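Local atomic coordinates of beta-2-microglobulin (PDB entry 5H5Z), a protein that pairs with a bony fish MHC class I chain as its light chain, probably supporting the presentation of peptides to the immune system. Residues M1-P6 with N30-I36. The protein carries 1 engineered substitution. Sequence-based numbering, arbitrary orientation.
Sequences MKVSSP and NFHPPDI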
ATOM      1  N   MET B   1       5.322  12.123  20.113  1.00 31.09           N
ATOM      2  CA  MET B   1       4.621  10.917  19.592  1.00 31.37           C
ATOM      3  C   MET B   1       3.106  11.128  19.596  1.00 34.54           C
ATOM      4  O   MET B   1       2.548  11.596  20.583  1.00 32.26           O
ATOM      5  CB  MET B   1       5.001   9.686  20.424  1.00 28.55           C
ATOM      6  CG  MET B   1       4.420   8.371  19.929  1.00 28.62           C
ATOM      7  SD  MET B   1       2.756   8.051  20.548  1.00 32.20           S
ATOM      8  CE  MET B   1       2.391   6.512  19.708  1.00 29.00           C
ATOM      9  N   LYS B   2       2.457  10.773  18.489  1.00 34.13           N
ATOM     10  CA  LYS B   2       1.001  10.831  18.381  1.00 43.50           C
ATOM     11  C   LYS B   2       0.490   9.557  17.709  1.00 44.07           C
ATOM     12  O   LYS B   2       1.118   9.043  16.778  1.00 42.92           O
ATOM     13  CB  LYS B   2       0.575  12.070  17.585  1.00 46.22           C
ATOM     14  CG  LYS B   2      -0.924  12.335  17.574  1.00 44.91           C
ATOM     15  CD  LYS B   2      -1.289  13.553  16.737  1.00 57.03           C
ATOM     16  CE  LYS B   2      -0.852  14.847  17.409  1.00 60.08           C
ATOM     17  NZ  LYS B   2      -1.630  16.018  16.918  1.00 63.55           N
ATOM     18  N   VAL B   3      -0.638   9.044  18.195  1.00 33.38           N
ATOM     19  CA  VAL B   3      -1.281   7.886  17.583  1.00 36.20           C
ATOM     20  C   VAL B   3      -2.085   8.326  16.360  1.00 36.68           C
ATOM     21  O   VAL B   3      -2.760   9.356  16.392  1.00 34.16           O
ATOM     22  CB  VAL B   3      -2.210   7.146  18.577  1.00 37.83           C
ATOM     23  CG1 VAL B   3      -2.902   5.966  17.905  1.00 39.60           C
ATOM     24  CG2 VAL B   3      -1.429   6.666  19.790  1.00 38.98           C
ATOM     25  N   SER B   4      -1.979   7.553  15.282  1.00 31.50           N
ATOM     26  CA  SER B   4      -2.871   7.676  14.135  1.00 29.50           C
ATOM     27  C   SER B   4      -3.696   6.405  14.073  1.00 26.44           C
ATOM     28  O   SER B   4      -3.157   5.325  13.826  1.00 25.97           O
ATOM     29  CB  SER B   4      -2.083   7.860  12.834  1.00 33.45           C
ATOM     30  OG  SER B   4      -1.490   9.144  12.769  1.00 30.60           O
ATOM     31  N   SER B   5      -4.996   6.529  14.323  1.00 26.00           N
ATOM     32  CA  SER B   5      -5.894   5.378  14.328  1.00 28.17           C
ATOM     33  C   SER B   5      -6.226   4.937  12.908  1.00 27.92           C
ATOM     34  O   SER B   5      -6.402   5.776  12.029  1.00 25.15           O
ATOM     35  CB  SER B   5      -7.167   5.694  15.114  1.00 28.66           C
ATOM     36  OG  SER B   5      -6.854   5.884  16.483  1.00 29.94           O
ATOM     37  N   PRO B   6      -6.309   3.614  12.682  1.00 27.69           N
ATOM     38  CA  PRO B   6      -6.453   3.083  11.323  1.00 27.39           C
ATOM     39  C   PRO B   6      -7.760   3.430  10.619  1.00 27.25           C
ATOM     40  O   PRO B   6      -8.831   3.467  11.250  1.00 26.99           O
ATOM     41  CB  PRO B   6      -6.360   1.565  11.528  1.00 26.66           C
ATOM     42  CG  PRO B   6      -6.752   1.342  12.950  1.00 25.68           C
ATOM     43  CD  PRO B   6      -6.209   2.533  13.682  1.00 27.93           C
ATOM     44  N   ASN B  30      -3.315   4.214   7.041  1.00 24.12           N
ATOM     45  CA  ASN B  30      -3.194   5.498   7.734  1.00 24.20           C
ATOM     46  C   ASN B  30      -2.955   5.376   9.244  1.00 24.58           C
ATOM     47  O   ASN B  30      -3.424   6.214  10.016  1.00 27.23           O
ATOM     48  CB  ASN B  30      -4.432   6.378   7.467  1.00 26.18           C
ATOM     49  CG  ASN B  30      -4.580   6.769   6.004  1.00 28.38           C
ATOM     50  OD1 ASN B  30      -3.639   6.664   5.213  1.00 31.34           O
ATOM     51  ND2 ASN B  30      -5.772   7.233   5.641  1.00 33.99           N
ATOM     52  N   PHE B  31      -2.226   4.345   9.668  1.00 24.17           N
ATOM     53  CA  PHE B  31      -2.054   4.113  11.104  1.00 24.93           C
ATOM     54  C   PHE B  31      -0.610   4.157  11.601  1.00 25.83           C
ATOM     55  O   PHE B  31       0.318   3.823  10.874  1.00 25.16           O
ATOM     56  CB  PHE B  31      -2.763   2.824  11.557  1.00 24.50           C
ATOM     57  CG  PHE B  31      -2.120   1.553  11.065  1.00 23.33           C
ATOM     58  CD1 PHE B  31      -1.129   0.920  11.815  1.00 22.91           C
ATOM     59  CD2 PHE B  31      -2.531   0.967   9.871  1.00 24.34           C
ATOM     60  CE1 PHE B  31      -0.544  -0.259  11.371  1.00 22.09           C
ATOM     61  CE2 PHE B  31      -1.952  -0.209   9.422  1.00 21.43           C
ATOM     62  CZ  PHE B  31      -0.954  -0.823  10.171  1.00 22.99           C
ATOM     63  N   HIS B  32      -0.452   4.597  12.848  1.00 27.66           N
ATOM     64  CA  HIS B  32       0.839   4.643  13.545  1.00 27.86           C
ATOM     65  C   HIS B  32       0.536   4.622  15.042  1.00 29.89           C
ATOM     66  O   HIS B  32      -0.395   5.297  15.475  1.00 30.48           O
ATOM     67  CB  HIS B  32       1.600   5.924  13.193  1.00 34.92           C
ATOM     68  CG  HIS B  32       2.828   6.149  14.026  1.00 47.15           C
ATOM     69  ND1 HIS B  32       4.042   5.566  13.733  1.00 42.57           N
ATOM     70  CD2 HIS B  32       3.025   6.885  15.147  1.00 49.35           C
ATOM     71  CE1 HIS B  32       4.934   5.935  14.633  1.00 53.51           C
ATOM     72  NE2 HIS B  32       4.343   6.734  15.504  1.00 58.12           N
ATOM     73  N   PRO B  33       1.316   3.861  15.847  1.00 28.70           N
ATOM     74  CA  PRO B  33       2.472   3.016  15.497  1.00 29.16           C
ATOM     75  C   PRO B  33       2.079   1.701  14.790  1.00 26.93           C
ATOM     76  O   PRO B  33       0.887   1.406  14.674  1.00 27.61           O
ATOM     77  CB  PRO B  33       3.133   2.756  16.853  1.00 30.57           C
ATOM     78  CG  PRO B  33       2.016   2.820  17.832  1.00 33.50           C
ATOM     79  CD  PRO B  33       1.070   3.863  17.306  1.00 29.91           C
ATOM     80  N   PRO B  34       3.077   0.923  14.322  1.00 26.92           N
ATOM     81  CA  PRO B  34       2.820  -0.217  13.426  1.00 24.56           C
ATOM     82  C   PRO B  34       2.180  -1.459  14.045  1.00 25.66           C
ATOM     83  O   PRO B  34       1.508  -2.206  13.327  1.00 31.20           O
ATOM     84  CB  PRO B  34       4.209  -0.559  12.880  1.00 27.05           C
ATOM     85  CG  PRO B  34       5.162  -0.062  13.913  1.00 27.97           C
ATOM     86  CD  PRO B  34       4.523   1.164  14.498  1.00 29.14           C
ATOM     87  N   ASP B  35       2.388  -1.693  15.341  1.00 26.89           N
ATOM     88  CA  ASP B  35       1.833  -2.874  16.000  1.00 29.62           C
ATOM     89  C   ASP B  35       0.314  -2.868  15.931  1.00 29.47           C
ATOM     90  O   ASP B  35      -0.334  -1.903  16.348  1.00 30.05           O
ATOM     91  CB  ASP B  35       2.292  -2.965  17.455  1.00 41.70           C
ATOM     92  CG  ASP B  35       2.529  -4.391  17.899  1.00 48.10           C
ATOM     93  OD1 ASP B  35       1.549  -5.163  17.987  1.00 58.93           O
ATOM     94  OD2 ASP B  35       3.704  -4.741  18.141  1.00 57.80           O
ATOM     95  N   ILE B  36      -0.246  -3.947  15.394  1.00 28.55           N
ATOM     96  CA  ILE B  36      -1.684  -4.027  15.139  1.00 25.23           C
ATOM     97  C   ILE B  36      -2.141  -5.486  15.032  1.00 28.65           C
ATOM     98  O   ILE B  36      -1.348  -6.374  14.698  1.00 29.57           O
ATOM     99  CB  ILE B  36      -2.062  -3.227  13.862  1.00 24.35           C
ATOM    100  CG1 ILE B  36      -3.562  -2.895  13.832  1.00 23.93           C
ATOM    101  CG2 ILE B  36      -1.607  -3.951  12.594  1.00 25.03           C
ATOM    102  CD1 ILE B  36      -3.895  -1.670  13.006  1.00 23.74           C
TER
HETATM  103  O   HOH W   1      -5.535   7.814  10.589  1.00 37.50           O
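Pro6 packs against Phe31 and Ile36 at the apolar centre of this contact, at one end of the immunoglobulin C1-set beta sandwich. Here the N-terminal segment 1-6 runs beside the loop that carries the chain from strand 22-31 over to strand 36-42 in the other sheet. The CB of Pro6 lies 3.8 Å from the CB of Phe31. Its CG reaches Ile36 CD1 at 4.2 Å, the two side chains running antiparallel. Phe31 holds CG between its backbone N and carbonyl carbon (chi1 70°), which turns the ring off segment 1-6 and into the sandwich. That ring takes Ile36 CD1 over the centre of one face. Phe63 and Leu65 of strand 63-71 also touch Phe31, and Val28 touches both Pro6 and Ile36.

At the far end of the contact, Met1 bends at chi2 (-85°) and brings its CE to Pro33 CD at 3.8 Å. The side chain of Met1 lies roughly perpendicular to that of Pro33. Pro33 follows a cis peptide bond, and its CB sits over one face of the His32 ring. Thr91 of the MHC class I antigen chain packs on His32.

Between these apolar ends, Ser4 and His32 form a single antiparallel hydrogen-bonded pair. Ser4 N donates to His32 O at 2.8 Å, tilted 15° from the carbonyl plane. His32 N donates back to Ser4 O at 3.0 Å, in the carbonyl plane and on a lone pair. The CA of Phe31 adds a CA-H...O contact to Ser4 O. At the polar edge a water lies within hydrogen-bonding distance of both Ser5 O (2.6 Å) and Asn30 O (2.7 Å) and bridges the two backbones. Lys2 O lies close to the plane of the His32 ring, at its edge, 3.3 Å from His32 CD2.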